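Local coordinates for endo-arabinase (Bacteroides thetaiotaomicron, PDB 5C0P), which probably hydrolyses glycosidic bonds in arabinan as a metal-binding enzyme of glycoside hydrolase family 43, at residues T18-V21 with S22-R25; S223-K226 with T227-K230. All coordinates share one frame; numbering follows the deposited sequence.

Both contacts are local turns in what is, as in other members of family 43, a five-bladed beta-propeller. Contact 1 comes first along the chain, where strand 19-20 ends and the chain turns toward strand 30-34. Strand 19-20 is an outermost strand of an antiparallel sheet and pairs with strand 60-68. Contact 2 comes much later, in the hairpin that joins strands 217-224 and 231-238 of a separate four-strand sheet. The centres of contacts 1 and 2 are about 28 Å apart. The nearest atoms of contacts 1 and 2 are about 17 Å apart, with no touch. Each lies at the surface, on a different sheet. Contact 2 is nearer the magnesium site: Phe224 and His261 have side chains about 10 Å apart.

Contact 1: residues T18-V21 with S22-R25; sequences TIPV and SSLR
Pro20 and Ser23 meet in a short 3-10 turn that follows edge strand 19-20 of a propeller blade. Pro20 O takes two bonds, both from Ser23. The hydroxyl OG gives one at 2.8 Å, lying in the carbonyl plane. The amide N of Ser23 gives the other to Pro20 O at 2.9 Å, from well above that plane. A chi1 of 81° swings OG of Ser23 over its own backbone, and this lets side chain and amide share one acceptor. The next turn bond runs from Leu24 N to Val21 O at 3.2 Å. Two consecutive amides thus each bond three residues back. Ile19 makes backbone bonds with Trp61, and Val21 with Ser59. A classic beta bulge sets both Thr18 and Ile19 opposite Trp61.

The apolar side is small. CG2 of Ile19 touches CD2 of Leu24 at 3.7 Å, the two side chains crossing at about a right angle. Trp61 and Tyr53 both touch this pair. Beyond the turn, Arg25 folds back on the chain. Its NH2 bonds two carbonyls at once, Ser22 O at 2.9 Å and Leu24 O at 2.8 Å. Both oxygens lie in the guanidinium plane, and the N-H of NH2 points almost straight at Ser22 O, with an angle of 170°.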
# COMPACT_ATOMS: atom_id res chain seq x y z
N THR A 18 5.02 -24.83 5.32
CA THR A 18 5.56 -25.63 4.22
C THR A 18 5.64 -24.91 2.88
O THR A 18 6.11 -25.48 1.90
CB THR A 18 4.76 -26.93 4.03
OG1 THR A 18 3.41 -26.61 3.66
CG2 THR A 18 4.74 -27.75 5.32
N ILE A 19 5.17 -23.67 2.84
CA ILE A 19 5.13 -22.90 1.60
C ILE A 19 6.36 -22.01 1.50
O ILE A 19 6.48 -21.04 2.25
CB ILE A 19 3.87 -22.03 1.52
CG1 ILE A 19 2.62 -22.91 1.62
CG2 ILE A 19 3.84 -21.24 0.22
CD1 ILE A 19 1.35 -22.12 1.93
N PRO A 20 7.27 -22.32 0.57
CA PRO A 20 8.48 -21.49 0.48
C PRO A 20 8.15 -20.11 -0.06
O PRO A 20 7.30 -19.99 -0.96
CB PRO A 20 9.35 -22.25 -0.53
CG PRO A 20 8.74 -23.62 -0.65
CD PRO A 20 7.29 -23.45 -0.38
N VAL A 21 8.81 -19.07 0.46
CA VAL A 21 8.55 -17.71 -0.01
C VAL A 21 8.77 -17.59 -1.53
O VAL A 21 8.06 -16.84 -2.21
CB VAL A 21 9.39 -16.67 0.80
CG1 VAL A 21 10.89 -16.89 0.60
CG2 VAL A 21 8.97 -15.24 0.46
N SER A 22 9.71 -18.37 -2.07
CA SER A 22 10.01 -18.32 -3.50
C SER A 22 8.84 -18.82 -4.36
O SER A 22 8.77 -18.53 -5.56
CB SER A 22 11.28 -19.11 -3.81
OG SER A 22 11.13 -20.47 -3.44
N SER A 23 7.91 -19.56 -3.75
CA SER A 23 6.80 -20.15 -4.50
C SER A 23 5.56 -19.25 -4.51
O SER A 23 4.59 -19.53 -5.22
CB SER A 23 6.44 -21.52 -3.91
OG SER A 23 5.63 -21.35 -2.76
N LEU A 24 5.58 -18.19 -3.71
CA LEU A 24 4.44 -17.30 -3.63
C LEU A 24 4.26 -16.54 -4.94
O LEU A 24 5.22 -16.07 -5.53
CB LEU A 24 4.60 -16.30 -2.48
CG LEU A 24 4.65 -16.93 -1.08
CD1 LEU A 24 4.85 -15.85 -0.02
CD2 LEU A 24 3.39 -17.72 -0.81
N ARG A 25 3.01 -16.47 -5.41
CA ARG A 25 2.65 -15.73 -6.61
C ARG A 25 1.53 -14.77 -6.25
O ARG A 25 0.38 -15.17 -6.07
CB ARG A 25 2.23 -16.69 -7.72
CG ARG A 25 3.34 -17.58 -8.22
CD ARG A 25 4.44 -16.76 -8.90
NE ARG A 25 5.53 -17.61 -9.38
CZ ARG A 25 6.57 -17.98 -8.65
NH1 ARG A 25 7.51 -18.75 -9.18
NH2 ARG A 25 6.68 -17.60 -7.38

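Contact 2: residues S223-K226 with T227-K230; sequences SFRK and TDGK
The guanidinium of Arg225 meets the carboxylate of Asp228 edge to edge, with the two planes 28° apart. NE bonds OD1 of Asp228 at 3.1 Å, and NH2 bonds OD2 of the same residue. That second bond, from Arg225 NH2 to Asp228 OD2, measures only 2.5 Å, so its exact length is doubtful. Both nitrogens arrive on the syn side of the carboxylate. Thr227 OG1 and Lys230 CD come up to the guanidinium obliquely. At the other flat group, Gly229 O sits at the edge of the Phe224 ring, 3.4 Å from CD2. The ring of Tyr231 also meets that of Phe224, their planes at about 45°.

These groups belong to a beta-hairpin between strands 217-224 and 231-238; across its turn Arg225 N bonds Lys230 O at 2.8 Å. Gly229 N bonds back to Arg225 O at 2.9 Å. Gly229 takes a positive phi here. Inside the turn, Asp228 makes an Asx turn: its OD1 also accepts from Lys230 N at 3.2 Å. Lys230 N and Arg225 NE reach this oxygen from opposite faces of the carboxylate. With chi1 at 54°, CG of Asp228 sits between its backbone N and carbonyl carbon, and OD1 can meet both donors. A leucine in place of Arg225 would probably leave the Asp228 carboxylate without its main charged mate and freer to turn away from Lys230 N. Lys230 NZ adds a long salt bridge to OD2 of Asp228, 3.9 Å, and also bonds Ser256 O. Arg225 NH1 bonds the hydroxyls of Ser256 and Thr253.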
# COMPACT_ATOMS: atom_id res chain seq x y z
N SER A 223 5.29 3.74 -10.29
CA SER A 223 4.84 4.15 -11.61
C SER A 223 5.68 3.41 -12.63
O SER A 223 6.42 2.49 -12.29
CB SER A 223 4.98 5.67 -11.78
OG SER A 223 4.21 6.12 -12.88
N PHE A 224 5.57 3.80 -13.90
CA PHE A 224 6.37 3.18 -14.96
C PHE A 224 7.50 4.10 -15.39
O PHE A 224 7.33 5.32 -15.42
CB PHE A 224 5.47 2.80 -16.14
CG PHE A 224 4.51 1.70 -15.80
CD1 PHE A 224 3.28 1.99 -15.22
CD2 PHE A 224 4.86 0.38 -16.00
CE1 PHE A 224 2.40 0.97 -14.88
CE2 PHE A 224 3.99 -0.65 -15.66
CZ PHE A 224 2.76 -0.35 -15.10
N ARG A 225 8.66 3.51 -15.70
CA ARG A 225 9.86 4.27 -16.06
C ARG A 225 9.85 4.68 -17.52
O ARG A 225 9.47 3.90 -18.39
CB ARG A 225 11.11 3.41 -15.85
CG ARG A 225 11.29 2.90 -14.46
CD ARG A 225 12.76 2.67 -14.14
NE ARG A 225 13.43 1.68 -15.00
CZ ARG A 225 14.62 1.18 -14.71
NH1 ARG A 225 15.23 1.57 -13.60
NH2 ARG A 225 15.19 0.28 -15.50
N LYS A 226 10.33 5.90 -17.79
CA LYS A 226 10.40 6.39 -19.16
C LYS A 226 11.48 5.71 -19.99
O LYS A 226 11.34 5.59 -21.21
CB LYS A 226 10.58 7.91 -19.19
CG LYS A 226 11.93 8.42 -18.72
CD LYS A 226 11.94 9.94 -18.66
CE LYS A 226 13.33 10.45 -18.33
NZ LYS A 226 13.31 11.91 -18.01
N THR A 227 12.55 5.24 -19.35
CA THR A 227 13.66 4.65 -20.09
C THR A 227 13.30 3.32 -20.77
O THR A 227 13.65 3.10 -21.93
CB THR A 227 14.89 4.39 -19.19
OG1 THR A 227 14.50 3.58 -18.08
CG2 THR A 227 15.50 5.69 -18.69
N ASP A 228 12.60 2.45 -20.05
CA ASP A 228 12.36 1.09 -20.53
C ASP A 228 10.95 0.55 -20.29
O ASP A 228 10.65 -0.60 -20.61
CB ASP A 228 13.39 0.11 -19.94
CG ASP A 228 13.45 0.16 -18.42
OD1 ASP A 228 12.51 0.70 -17.77
OD2 ASP A 228 14.43 -0.35 -17.85
N GLY A 229 10.08 1.37 -19.71
CA GLY A 229 8.69 0.98 -19.51
C GLY A 229 8.46 0.05 -18.34
O GLY A 229 7.34 -0.43 -18.13
N LYS A 230 9.50 -0.22 -17.56
CA LYS A 230 9.36 -1.07 -16.38
C LYS A 230 8.57 -0.42 -15.25
O LYS A 230 8.64 0.79 -15.02
CB LYS A 230 10.73 -1.49 -15.83
CG LYS A 230 11.44 -2.53 -16.67
CD LYS A 230 12.81 -2.83 -16.11
CE LYS A 230 13.52 -3.90 -16.93
NZ LYS A 230 14.95 -4.02 -16.54